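Local coordinates for protein 6-aminohexanoate-cyclic-dimer hydrolase (Arthrobacter sp., PDB 3A2Q) that hydrolyses the cyclic dimer of 6-aminohexanoic acid, a nylon-6 by-product, to the linear dimer as a member of the amidase family, at residues V268-L273 and G417-L422; F308-S313 and E408-A413. The protein carries 1 engineered substitution. All blocks are in the same frame, centred on the assembly; numbering follows the deposited sequence.

Contact 1. Residues V268-L273 and G417-L422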
ATOM      1  N   VAL A 268       5.073  22.110  -5.263  1.00 25.63           N
ATOM      2  CA  VAL A 268       5.474  22.100  -6.665  1.00 25.25           C
ATOM      3  C   VAL A 268       4.754  23.237  -7.394  1.00 29.49           C
ATOM      4  O   VAL A 268       5.288  23.822  -8.341  1.00 29.04           O
ATOM      5  CB  VAL A 268       5.159  20.728  -7.321  1.00 27.54           C
ATOM      6  CG1 VAL A 268       5.614  20.715  -8.778  1.00 25.02           C
ATOM      7  CG2 VAL A 268       5.889  19.621  -6.560  1.00 29.31           C
ATOM      8  N   GLY A 269       3.551  23.561  -6.925  1.00 27.55           N
ATOM      9  CA  GLY A 269       2.787  24.648  -7.513  1.00 28.55           C
ATOM     10  C   GLY A 269       2.113  24.361  -8.841  1.00 27.52           C
ATOM     11  O   GLY A 269       1.657  25.296  -9.515  1.00 24.71           O
ATOM     12  N   ASP A 270       2.029  23.084  -9.216  1.00 27.62           N
ATOM     13  CA  ASP A 270       1.406  22.713 -10.479  1.00 25.96           C
ATOM     14  C   ASP A 270      -0.074  22.333 -10.385  1.00 27.01           C
ATOM     15  O   ASP A 270      -0.698  21.961 -11.378  1.00 28.62           O
ATOM     16  CB  ASP A 270       2.230  21.617 -11.178  1.00 27.10           C
ATOM     17  CG  ASP A 270       2.367  20.342 -10.360  1.00 35.18           C
ATOM     18  OD1 ASP A 270       2.294  20.382  -9.111  1.00 29.46           O
ATOM     19  OD2 ASP A 270       2.578  19.288 -10.993  1.00 31.04           O
ATOM     20  N   PHE A 271      -0.626  22.431  -9.179  1.00 23.40           N
ATOM     21  CA  PHE A 271      -2.042  22.183  -8.923  1.00 25.99           C
ATOM     22  C   PHE A 271      -2.308  22.583  -7.479  1.00 25.42           C
ATOM     23  O   PHE A 271      -1.392  22.601  -6.663  1.00 27.88           O
ATOM     24  CB  PHE A 271      -2.443  20.718  -9.192  1.00 25.63           C
ATOM     25  CG  PHE A 271      -1.764  19.713  -8.305  1.00 27.46           C
ATOM     26  CD1 PHE A 271      -2.104  19.605  -6.958  1.00 26.77           C
ATOM     27  CD2 PHE A 271      -0.778  18.878  -8.819  1.00 28.31           C
ATOM     28  CE1 PHE A 271      -1.465  18.681  -6.135  1.00 31.94           C
ATOM     29  CE2 PHE A 271      -0.134  17.953  -8.010  1.00 28.69           C
ATOM     30  CZ  PHE A 271      -0.477  17.854  -6.662  1.00 31.18           C
ATOM     31  N   ALA A 272      -3.553  22.926  -7.167  1.00 27.19           N
ATOM     32  CA  ALA A 272      -3.890  23.351  -5.815  1.00 26.80           C
ATOM     33  C   ALA A 272      -4.261  22.183  -4.917  1.00 26.01           C
ATOM     34  O   ALA A 272      -5.076  21.334  -5.281  1.00 28.51           O
ATOM     35  CB  ALA A 272      -5.035  24.366  -5.856  1.00 27.50           C
ATOM     36  N   LEU A 273      -3.656  22.137  -3.739  1.00 23.69           N
ATOM     37  CA  LEU A 273      -3.969  21.075  -2.802  1.00 24.38           C
ATOM     38  C   LEU A 273      -5.421  21.264  -2.362  1.00 27.25           C
ATOM     39  O   LEU A 273      -5.828  22.371  -1.996  1.00 26.47           O
ATOM     40  CB  LEU A 273      -3.045  21.150  -1.581  1.00 24.20           C
ATOM     41  CG  LEU A 273      -3.367  20.190  -0.431  1.00 23.70           C
ATOM     42  CD1 LEU A 273      -3.199  18.750  -0.903  1.00 22.55           C
ATOM     43  CD2 LEU A 273      -2.445  20.478   0.745  1.00 24.18           C
ATOM     44  N   GLY A 417      -5.301  13.910 -13.456  1.00 35.09           N
ATOM     45  CA  GLY A 417      -6.119  13.302 -12.420  1.00 32.96           C
ATOM     46  C   GLY A 417      -5.468  12.236 -11.561  1.00 32.57           C
ATOM     47  O   GLY A 417      -5.798  12.112 -10.385  1.00 29.19           O
ATOM     48  N   SER A 418      -4.564  11.454 -12.145  1.00 29.81           N
ATOM     49  CA  SER A 418      -3.873  10.414 -11.395  1.00 28.10           C
ATOM     50  C   SER A 418      -2.699  11.022 -10.640  1.00 26.48           C
ATOM     51  O   SER A 418      -2.391  10.611  -9.523  1.00 26.91           O
ATOM     52  CB  SER A 418      -3.357   9.311 -12.332  1.00 29.74           C
ATOM     53  OG  SER A 418      -4.417   8.540 -12.869  1.00 30.15           O
ATOM     54  N   LEU A 419      -2.039  12.004 -11.252  1.00 24.62           N
ATOM     55  CA  LEU A 419      -0.901  12.643 -10.607  1.00 22.68           C
ATOM     56  C   LEU A 419      -1.260  13.138  -9.206  1.00 26.55           C
ATOM     57  O   LEU A 419      -0.492  12.950  -8.264  1.00 24.94           O
ATOM     58  CB  LEU A 419      -0.387  13.812 -11.457  1.00 26.63           C
ATOM     59  CG  LEU A 419       0.755  14.651 -10.865  1.00 28.53           C
ATOM     60  CD1 LEU A 419       1.946  13.763 -10.548  1.00 24.10           C
ATOM     61  CD2 LEU A 419       1.151  15.754 -11.841  1.00 31.12           C
ATOM     62  N   GLN A 420      -2.435  13.747  -9.058  1.00 24.69           N
ATOM     63  CA  GLN A 420      -2.836  14.268  -7.754  1.00 25.80           C
ATOM     64  C   GLN A 420      -3.052  13.203  -6.680  1.00 24.68           C
ATOM     65  O   GLN A 420      -3.050  13.513  -5.490  1.00 26.43           O
ATOM     66  CB  GLN A 420      -4.085  15.142  -7.874  1.00 27.63           C
ATOM     67  CG  GLN A 420      -3.811  16.486  -8.528  1.00 29.50           C
ATOM     68  CD  GLN A 420      -4.867  17.530  -8.182  1.00 46.01           C
ATOM     69  OE1 GLN A 420      -5.617  17.987  -9.046  1.00 48.31           O
ATOM     70  NE2 GLN A 420      -4.925  17.913  -6.907  1.00 39.93           N
ATOM     71  N   MET A 421      -3.236  11.955  -7.090  1.00 23.77           N
ATOM     72  CA  MET A 421      -3.420  10.880  -6.127  1.00 22.02           C
ATOM     73  C   MET A 421      -2.077  10.485  -5.504  1.00 23.15           C
ATOM     74  O   MET A 421      -2.010  10.141  -4.326  1.00 22.98           O
ATOM     75  CB  MET A 421      -4.015   9.645  -6.803  1.00 24.56           C
ATOM     76  CG  MET A 421      -5.392   9.832  -7.414  1.00 22.84           C
ATOM     77  SD  MET A 421      -6.635  10.222  -6.195  1.00 28.77           S
ATOM     78  CE  MET A 421      -6.882   8.611  -5.439  1.00 29.74           C
ATOM     79  N   LEU A 422      -1.009  10.545  -6.297  1.00 21.74           N
ATOM     80  CA  LEU A 422       0.309  10.121  -5.821  1.00 21.97           C
ATOM     81  C   LEU A 422       1.404  11.174  -5.636  1.00 22.61           C
ATOM     82  O   LEU A 422       2.520  10.832  -5.243  1.00 21.80           O
ATOM     83  CB  LEU A 422       0.833   9.005  -6.741  1.00 23.58           C
ATOM     84  CG  LEU A 422       0.887   9.283  -8.252  1.00 22.73           C
ATOM     85  CD1 LEU A 422       1.973  10.302  -8.560  1.00 24.13           C
ATOM     86  CD2 LEU A 422       1.171   7.984  -9.013  1.00 26.48           C
TER
HETATM   87  O   HOH W   1      -7.399  19.222  -5.852  1.00 56.54           O
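Gln420 lays its side chain across one face of the Phe271 ring, and the contact is built around that pair. Its CB leaves the helix at an angle to the 268-273 loop, and the first torsion (chi1 -72°) sets CG anti to the carbonyl carbon, from where the extended chain reaches over the ring. Gln420 CG comes to rest almost exactly above the ring centre, 3.7 Å from the Phe271 centroid and 5° off the normal, a CH-pi contact. Gln420 CD then shifts toward one side, 3.7 Å from Phe271 CD1, with the amide plane tilted 24° from the ring so that the two flat groups stack. At the tip the two amide atoms part. OE1 lies on the CB side of the phenylalanine, whereas Gln420 NE2 lies 3.3 Å from Phe271 CD1 and reaches the Ala272 carbonyl through a water. That water accepts from Gln420 NE2 at 3.0 Å and donates to Ala272 O at 3.2 Å; no direct hydrogen bond joins the segments.

In the amidase fold this places the irregular loop between strand 259-262 and helix 275-290 against the short helix 416-422, at the protein surface and away from the active site. Leu419, one residue earlier on the helix, brings CG obliquely to the ring, 4.5 Å from Phe271 CE2, and places its CD2 methyl 3.9 Å from Asp270 OD2. That oxygen has its strong partner elsewhere, in a salt bridge to Arg306, and OD1 accepts from Asn266 ND2. The same Asn266 nitrogen also bonds to Phe271 O, tying down the backbone that carries the ring, while Thr390 touches the ring from a separate loop.

Contact 2. Residues F308-S313 and E408-A413; sequences FLKDYS and EGRQSA
Arg410 reaches along the start of helix 308-331, and its guanidinium turns one face to the backbone around Leu309 C and Lys310 N. Its chain runs extended through the first two torsions and bends at the third (chi3 -63°), which swings the planar end over the helix. There Arg410 NH2 lies 3.2 Å from Lys310 CB, the two side chains crossing at about a right angle, and Arg410 NH1 lies 4.1 Å from Leu309 CD2. These are packing contacts without a hydrogen bond, and the lysine chain carries its ammonium away, Lys310 NZ ending 6.3 Å from Arg410 NH2.

Farther back on the arginine, Arg410 CG rests 3.6 Å from Ser313 OG. With its oxygen trans to the serine nitrogen (chi1 -172°) and beside the carbonyl carbon, Ser313 OG reaches the loop, where it donates to a water at 2.7 Å and accepts a weak bond from Gln411 N at 3.3 Å, with an N-H...O angle of 158°. The water in turn donates to Gly409 O at 2.9 Å, so the serine holds the loop backbone once directly and once through solvent.

These bonds lie next to a ligand pocket, since Gln411 touches a bound 6-aminohexanoic acid. Its OE1 accepts from Asn125 ND2, another residue of that pocket, and NE2 makes a weak bond to Asp317 OD1, one turn beyond Ser313 on the same helix. Phe414, also a pocket residue, packs on both Leu309 and Ser313. The loop that follows strand 383-387 is therefore flanked by helix 308-331 at Ser313 and by helix 342-352, whose Met347 and Arg350 meet Gln411, before the chain turns into helix 416-422.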
ATOM      1  N   PHE A 308      12.332  14.478 -10.901  1.00 27.93           N
ATOM      2  CA  PHE A 308      12.697  13.070 -10.823  1.00 27.96           C
ATOM      3  C   PHE A 308      11.650  12.132 -11.412  1.00 29.05           C
ATOM      4  O   PHE A 308      11.981  11.031 -11.862  1.00 30.02           O
ATOM      5  CB  PHE A 308      12.930  12.686  -9.358  1.00 27.35           C
ATOM      6  CG  PHE A 308      11.664  12.616  -8.540  1.00 26.14           C
ATOM      7  CD1 PHE A 308      10.890  11.461  -8.532  1.00 25.86           C
ATOM      8  CD2 PHE A 308      11.238  13.713  -7.800  1.00 25.57           C
ATOM      9  CE1 PHE A 308       9.703  11.397  -7.797  1.00 26.23           C
ATOM     10  CE2 PHE A 308      10.056  13.662  -7.060  1.00 24.99           C
ATOM     11  CZ  PHE A 308       9.287  12.502  -7.059  1.00 27.81           C
ATOM     12  N   LEU A 309      10.387  12.553 -11.402  1.00 27.54           N
ATOM     13  CA  LEU A 309       9.326  11.695 -11.907  1.00 28.83           C
ATOM     14  C   LEU A 309       9.540  11.288 -13.359  1.00 29.31           C
ATOM     15  O   LEU A 309       9.117  10.206 -13.774  1.00 27.84           O
ATOM     16  CB  LEU A 309       7.957  12.367 -11.742  1.00 28.99           C
ATOM     17  CG  LEU A 309       6.762  11.403 -11.752  1.00 29.04           C
ATOM     18  CD1 LEU A 309       6.919  10.366 -10.639  1.00 30.66           C
ATOM     19  CD2 LEU A 309       5.474  12.178 -11.561  1.00 30.75           C
ATOM     20  N   LYS A 310      10.199  12.147 -14.133  1.00 30.46           N
ATOM     21  CA  LYS A 310      10.459  11.829 -15.535  1.00 32.07           C
ATOM     22  C   LYS A 310      11.396  10.626 -15.594  1.00 31.01           C
ATOM     23  O   LYS A 310      11.174   9.683 -16.360  1.00 28.95           O
ATOM     24  CB  LYS A 310      11.101  13.021 -16.247  1.00 36.43           C
ATOM     25  CG  LYS A 310      11.309  12.799 -17.732  1.00 37.34           C
ATOM     26  CD  LYS A 310      12.067  13.951 -18.366  1.00 51.62           C
ATOM     27  CE  LYS A 310      12.295  13.704 -19.851  1.00 53.91           C
ATOM     28  NZ  LYS A 310      13.053  12.448 -20.091  1.00 54.37           N
ATOM     29  N   ASP A 311      12.437  10.668 -14.769  1.00 29.69           N
ATOM     30  CA  ASP A 311      13.422   9.594 -14.691  1.00 31.29           C
ATOM     31  C   ASP A 311      12.782   8.325 -14.149  1.00 28.31           C
ATOM     32  O   ASP A 311      13.089   7.226 -14.595  1.00 28.47           O
ATOM     33  CB  ASP A 311      14.577   9.999 -13.776  1.00 31.96           C
ATOM     34  CG  ASP A 311      15.302  11.231 -14.264  1.00 44.47           C
ATOM     35  OD1 ASP A 311      15.900  11.178 -15.361  1.00 46.24           O
ATOM     36  OD2 ASP A 311      15.271  12.256 -13.550  1.00 49.05           O
ATOM     37  N   TYR A 312      11.893   8.483 -13.176  1.00 27.13           N
ATOM     38  CA  TYR A 312      11.212   7.347 -12.583  1.00 25.88           C
ATOM     39  C   TYR A 312      10.328   6.663 -13.628  1.00 27.80           C
ATOM     40  O   TYR A 312      10.247   5.434 -13.690  1.00 28.20           O
ATOM     41  CB  TYR A 312      10.371   7.822 -11.396  1.00 25.40           C
ATOM     42  CG  TYR A 312       9.743   6.711 -10.591  1.00 31.33           C
ATOM     43  CD1 TYR A 312      10.514   5.657 -10.097  1.00 40.81           C
ATOM     44  CD2 TYR A 312       8.381   6.723 -10.303  1.00 37.62           C
ATOM     45  CE1 TYR A 312       9.938   4.640  -9.337  1.00 39.28           C
ATOM     46  CE2 TYR A 312       7.798   5.714  -9.542  1.00 40.70           C
ATOM     47  CZ  TYR A 312       8.579   4.678  -9.065  1.00 39.66           C
ATOM     48  OH  TYR A 312       7.994   3.676  -8.330  1.00 42.13           O
ATOM     49  N   SER A 313       9.668   7.469 -14.452  1.00 25.98           N
ATOM     50  CA  SER A 313       8.786   6.954 -15.493  1.00 29.13           C
ATOM     51  C   SER A 313       9.553   6.067 -16.471  1.00 25.41           C
ATOM     52  O   SER A 313       9.055   5.025 -16.895  1.00 29.02           O
ATOM     53  CB  SER A 313       8.138   8.117 -16.257  1.00 27.79           C
ATOM     54  OG  SER A 313       7.134   7.642 -17.141  1.00 35.77           O
ATOM     55  N   GLU A 408       1.288  11.037 -24.644  1.00 84.21           N
ATOM     56  CA  GLU A 408       2.649  11.014 -25.180  1.00 83.20           C
ATOM     57  C   GLU A 408       3.828  11.099 -24.204  1.00 81.31           C
ATOM     58  O   GLU A 408       4.035  12.116 -23.532  1.00 80.97           O
ATOM     59  CB  GLU A 408       2.808  12.116 -26.235  1.00 85.19           C
ATOM     60  CG  GLU A 408       1.782  12.065 -27.361  1.00 89.30           C
ATOM     61  CD  GLU A 408       1.918  13.226 -28.346  1.00 93.72           C
ATOM     62  OE1 GLU A 408       0.968  13.472 -29.127  1.00 93.73           O
ATOM     63  OE2 GLU A 408       2.981  13.888 -28.348  1.00 96.05           O
ATOM     64  N   GLY A 409       4.590  10.002 -24.141  1.00 79.20           N
ATOM     65  CA  GLY A 409       5.792   9.915 -23.318  1.00 76.14           C
ATOM     66  C   GLY A 409       5.798   9.434 -21.876  1.00 73.37           C
ATOM     67  O   GLY A 409       6.722   8.733 -21.457  1.00 72.89           O
ATOM     68  N   ARG A 410       4.779   9.790 -21.107  1.00 71.42           N
ATOM     69  CA  ARG A 410       4.782   9.397 -19.706  1.00 68.59           C
ATOM     70  C   ARG A 410       3.661   8.491 -19.205  1.00 64.75           C
ATOM     71  O   ARG A 410       2.603   8.377 -19.818  1.00 63.62           O
ATOM     72  CB  ARG A 410       4.863  10.660 -18.839  1.00 70.89           C
ATOM     73  CG  ARG A 410       4.851  10.438 -17.329  1.00 75.50           C
ATOM     74  CD  ARG A 410       5.071  11.740 -16.572  1.00 77.64           C
ATOM     75  NE  ARG A 410       6.374  12.329 -16.847  1.00 78.85           N
ATOM     76  CZ  ARG A 410       6.857  13.383 -16.203  1.00 81.60           C
ATOM     77  NH1 ARG A 410       6.143  13.956 -15.247  1.00 79.45           N
ATOM     78  NH2 ARG A 410       8.051  13.866 -16.514  1.00 85.78           N
ATOM     79  N   GLN A 411       3.933   7.847 -18.072  1.00 61.66           N
ATOM     80  CA  GLN A 411       3.018   6.929 -17.396  1.00 57.32           C
ATOM     81  C   GLN A 411       1.632   7.568 -17.254  1.00 54.44           C
ATOM     82  O   GLN A 411       1.516   8.754 -16.942  1.00 53.66           O
ATOM     83  CB  GLN A 411       3.567   6.602 -16.002  1.00 57.83           C
ATOM     84  CG  GLN A 411       3.259   5.208 -15.491  1.00 65.85           C
ATOM     85  CD  GLN A 411       4.050   4.135 -16.211  1.00 64.49           C
ATOM     86  OE1 GLN A 411       3.914   2.946 -15.921  1.00 65.38           O
ATOM     87  NE2 GLN A 411       4.886   4.551 -17.154  1.00 65.72           N
ATOM     88  N   SER A 412       0.582   6.782 -17.479  1.00 50.67           N
ATOM     89  CA  SER A 412      -0.781   7.299 -17.371  1.00 46.81           C
ATOM     90  C   SER A 412      -1.085   7.711 -15.930  1.00 44.03           C
ATOM     91  O   SER A 412      -1.863   8.633 -15.692  1.00 42.43           O
ATOM     92  CB  SER A 412      -1.799   6.251 -17.854  1.00 48.11           C
ATOM     93  OG  SER A 412      -1.666   5.030 -17.149  1.00 50.80           O
ATOM     94  N   ALA A 413      -0.448   7.040 -14.975  1.00 41.43           N
ATOM     95  CA  ALA A 413      -0.656   7.343 -13.564  1.00 38.19           C
ATOM     96  C   ALA A 413       0.053   8.627 -13.147  1.00 35.28           C
ATOM     97  O   ALA A 413      -0.195   9.155 -12.064  1.00 35.04           O
ATOM     98  CB  ALA A 413      -0.173   6.178 -12.704  1.00 37.73           C
TER
HETATM   99  O   HOH W   2       8.308   7.255 -19.589  1.00 32.81           O

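The centres of the two contacts lie about 14 Å apart on the same side of the chain's centre, all four segments belonging to the amidase sequence region. In chain order come 268-273, 308-313, 408-413 and 417-422, so contact 1 encloses contact 2. Their later segments are almost continuous, the loop of contact 2 leading into the helix of contact 1, and they touch where Ser418 CB lies 3.2 Å from Ala413 O. Between the first segment of contact 2 and the helix of contact 1, Leu419 CD1 packs on Leu309 CD2 at 4.0 Å. One short piece of chain thus meets a surface loop at its helical end and, before it, helix 308-331 beside the ligand pocket.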